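Local coordinates for protein probable oxidoreductase (Pseudomonas aeruginosa, PDB 4B7C) that is probably an NADP-dependent oxidoreductase of the medium-chain dehydrogenase/reductase family, its physiological substrate not being established, at residues B[39-44]-B[80-85]. Numbering follows the deposited sequence.
Sequences GQILVK and GKVLVS
Gly80 lies against Val43, whose CG1 comes within 3.6 Å of the glycine CA, and the same CA lies close to Lys44 O. Lys81 then forms a regular antiparallel hydrogen-bonded pair with Lys44: its N donates to Lys44 O at 3.0 Å, and its O receives Lys44 N at 2.8 Å. Both lysines start on the face of the sheet that carries Leu42 and Val84, and their amines then depart from the strand pair; Lys44 NZ is hydrogen-bonded to Asp104 O, and Lys44 makes a cation-pi contact with Tyr105. Val82 faces Val43 in a non-hydrogen-bonded pair, the CG2 methyls of the two valines 4.2 Å apart, and Val96 of strand 95-97 touches both. At Leu83 the register slips by one residue and offers a textbook case of the classic beta bulge, here in the GroES-like N-terminal domain: Leu83 and Val84 both sit opposite Leu42. Leu42 O is thus shared, bonded at 2.8 Å by Leu83 N and weakly by Val84 N. With CG anti to its carbonyl carbon (chi1 -60°), Leu83 carries CD1 to 4.0 Å from Lys44 CB, and its CB also meets Leu42 CG. Val84 O takes Leu42 N in a nearly straight bond (174° at the hydrogen), and the CB atoms of this pair pack alongside one another. Ser85 turns OG to 3.7 Å from Ile41 CG2, although the hydroxyl's polar partners are His87 N and Phe90 O.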
ATOM      1  N   GLY B  39     -32.722 -22.696 -15.382  1.00 32.15           N
ATOM      2  CA  GLY B  39     -31.780 -21.648 -14.956  1.00 31.36           C
ATOM      3  C   GLY B  39     -30.334 -21.945 -15.308  1.00 30.37           C
ATOM      4  O   GLY B  39     -29.420 -21.208 -14.932  1.00 31.55           O
ATOM      5  N   GLN B  40     -30.124 -23.018 -16.065  1.00 30.71           N
ATOM      6  CA  GLN B  40     -28.779 -23.375 -16.525  1.00 30.86           C
ATOM      7  C   GLN B  40     -28.633 -23.269 -18.041  1.00 31.40           C
ATOM      8  O   GLN B  40     -29.617 -23.242 -18.783  1.00 30.46           O
ATOM      9  CB  GLN B  40     -28.427 -24.799 -16.082  1.00 31.58           C
ATOM     10  CG  GLN B  40     -28.471 -25.014 -14.569  1.00 32.12           C
ATOM     11  CD  GLN B  40     -27.959 -26.397 -14.175  1.00 34.37           C
ATOM     12  OE1 GLN B  40     -28.069 -27.345 -14.944  1.00 33.69           O
ATOM     13  NE2 GLN B  40     -27.428 -26.518 -12.965  1.00 31.41           N
ATOM     14  N   ILE B  41     -27.382 -23.247 -18.484  1.00 31.36           N
ATOM     15  CA  ILE B  41     -27.052 -23.370 -19.902  1.00 29.82           C
ATOM     16  C   ILE B  41     -26.063 -24.511 -20.136  1.00 32.31           C
ATOM     17  O   ILE B  41     -25.341 -24.936 -19.225  1.00 29.88           O
ATOM     18  CB  ILE B  41     -26.493 -22.070 -20.491  1.00 29.27           C
ATOM     19  CG1 ILE B  41     -25.138 -21.710 -19.874  1.00 28.66           C
ATOM     20  CG2 ILE B  41     -27.511 -20.935 -20.317  1.00 30.05           C
ATOM     21  CD1 ILE B  41     -24.492 -20.514 -20.545  1.00 29.07           C
ATOM     22  N   LEU B  42     -26.075 -25.021 -21.364  1.00 32.57           N
ATOM     23  CA  LEU B  42     -25.103 -26.015 -21.840  1.00 30.98           C
ATOM     24  C   LEU B  42     -24.247 -25.352 -22.896  1.00 31.26           C
ATOM     25  O   LEU B  42     -24.762 -24.874 -23.924  1.00 29.82           O
ATOM     26  CB  LEU B  42     -25.793 -27.266 -22.409  1.00 32.57           C
ATOM     27  CG  LEU B  42     -24.937 -28.214 -23.290  1.00 32.77           C
ATOM     28  CD1 LEU B  42     -23.755 -28.774 -22.518  1.00 32.57           C
ATOM     29  CD2 LEU B  42     -25.728 -29.355 -23.923  1.00 31.69           C
ATOM     30  N   VAL B  43     -22.943 -25.334 -22.652  1.00 29.29           N
ATOM     31  CA  VAL B  43     -21.987 -24.666 -23.532  1.00 28.37           C
ATOM     32  C   VAL B  43     -20.948 -25.652 -24.061  1.00 31.44           C
ATOM     33  O   VAL B  43     -20.390 -26.457 -23.302  1.00 29.14           O
ATOM     34  CB  VAL B  43     -21.231 -23.529 -22.825  1.00 28.38           C
ATOM     35  CG1 VAL B  43     -20.125 -22.989 -23.717  1.00 27.69           C
ATOM     36  CG2 VAL B  43     -22.173 -22.401 -22.411  1.00 27.20           C
ATOM     37  N   LYS B  44     -20.707 -25.606 -25.375  1.00 30.98           N
ATOM     38  CA  LYS B  44     -19.586 -26.327 -25.974  1.00 32.86           C
ATOM     39  C   LYS B  44     -18.352 -25.456 -25.839  1.00 33.29           C
ATOM     40  O   LYS B  44     -18.279 -24.386 -26.434  1.00 31.50           O
ATOM     41  CB  LYS B  44     -19.832 -26.660 -27.449  1.00 36.05           C
ATOM     42  CG  LYS B  44     -18.626 -27.295 -28.145  1.00 38.79           C
ATOM     43  CD  LYS B  44     -18.310 -28.692 -27.614  1.00 42.78           C
ATOM     44  CE  LYS B  44     -16.892 -29.173 -27.954  1.00 45.43           C
ATOM     45  NZ  LYS B  44     -15.860 -28.820 -26.922  1.00 41.38           N
ATOM     46  N   GLY B  80     -17.040 -20.146 -25.355  1.00 30.44           N
ATOM     47  CA  GLY B  80     -17.758 -21.286 -25.903  1.00 30.28           C
ATOM     48  C   GLY B  80     -19.077 -20.909 -26.531  1.00 31.77           C
ATOM     49  O   GLY B  80     -19.538 -19.774 -26.408  1.00 29.51           O
ATOM     50  N   LYS B  81     -19.702 -21.900 -27.155  1.00 32.55           N
ATOM     51  CA  LYS B  81     -20.977 -21.711 -27.844  1.00 34.13           C
ATOM     52  C   LYS B  81     -22.111 -22.330 -27.058  1.00 30.46           C
ATOM     53  O   LYS B  81     -22.039 -23.491 -26.644  1.00 29.45           O
ATOM     54  CB  LYS B  81     -20.929 -22.347 -29.235  1.00 38.73           C
ATOM     55  CG  LYS B  81     -22.164 -22.078 -30.083  1.00 43.13           C
ATOM     56  CD  LYS B  81     -22.146 -22.919 -31.351  1.00 48.69           C
ATOM     57  CE  LYS B  81     -23.155 -22.427 -32.369  1.00 53.17           C
ATOM     58  NZ  LYS B  81     -23.299 -23.429 -33.475  1.00 57.40           N
ATOM     59  N   VAL B  82     -23.163 -21.556 -26.849  1.00 28.31           N
ATOM     60  CA  VAL B  82     -24.340 -22.050 -26.160  1.00 29.56           C
ATOM     61  C   VAL B  82     -25.098 -23.008 -27.076  1.00 30.26           C
ATOM     62  O   VAL B  82     -25.559 -22.624 -28.146  1.00 33.61           O
ATOM     63  CB  VAL B  82     -25.294 -20.912 -25.723  1.00 29.60           C
ATOM     64  CG1 VAL B  82     -26.517 -21.515 -25.059  1.00 27.31           C
ATOM     65  CG2 VAL B  82     -24.594 -19.914 -24.791  1.00 30.01           C
ATOM     66  N   LEU B  83     -25.244 -24.250 -26.642  1.00 30.50           N
ATOM     67  CA  LEU B  83     -25.979 -25.266 -27.391  1.00 31.72           C
ATOM     68  C   LEU B  83     -27.434 -25.346 -26.945  1.00 33.11           C
ATOM     69  O   LEU B  83     -28.343 -25.480 -27.766  1.00 33.47           O
ATOM     70  CB  LEU B  83     -25.332 -26.642 -27.214  1.00 33.19           C
ATOM     71  CG  LEU B  83     -23.878 -26.765 -27.687  1.00 34.46           C
ATOM     72  CD1 LEU B  83     -23.501 -28.236 -27.595  1.00 34.27           C
ATOM     73  CD2 LEU B  83     -23.682 -26.289 -29.127  1.00 33.06           C
ATOM     74  N   VAL B  84     -27.635 -25.303 -25.634  1.00 31.88           N
ATOM     75  CA  VAL B  84     -28.965 -25.324 -25.035  1.00 32.43           C
ATOM     76  C   VAL B  84     -29.019 -24.316 -23.911  1.00 33.62           C
ATOM     77  O   VAL B  84     -28.132 -24.300 -23.054  1.00 33.09           O
ATOM     78  CB  VAL B  84     -29.340 -26.691 -24.416  1.00 32.83           C
ATOM     79  CG1 VAL B  84     -30.658 -26.572 -23.665  1.00 33.60           C
ATOM     80  CG2 VAL B  84     -29.388 -27.785 -25.472  1.00 33.59           C
ATOM     81  N   SER B  85     -30.078 -23.516 -23.893  1.00 30.47           N
ATOM     82  CA  SER B  85     -30.324 -22.580 -22.803  1.00 31.36           C
ATOM     83  C   SER B  85     -31.679 -22.763 -22.143  1.00 31.96           C
ATOM     84  O   SER B  85     -32.707 -22.846 -22.809  1.00 32.26           O
ATOM     85  CB  SER B  85     -30.224 -21.136 -23.270  1.00 31.61           C
ATOM     86  OG  SER B  85     -30.573 -20.261 -22.207  1.00 30.77           O
TER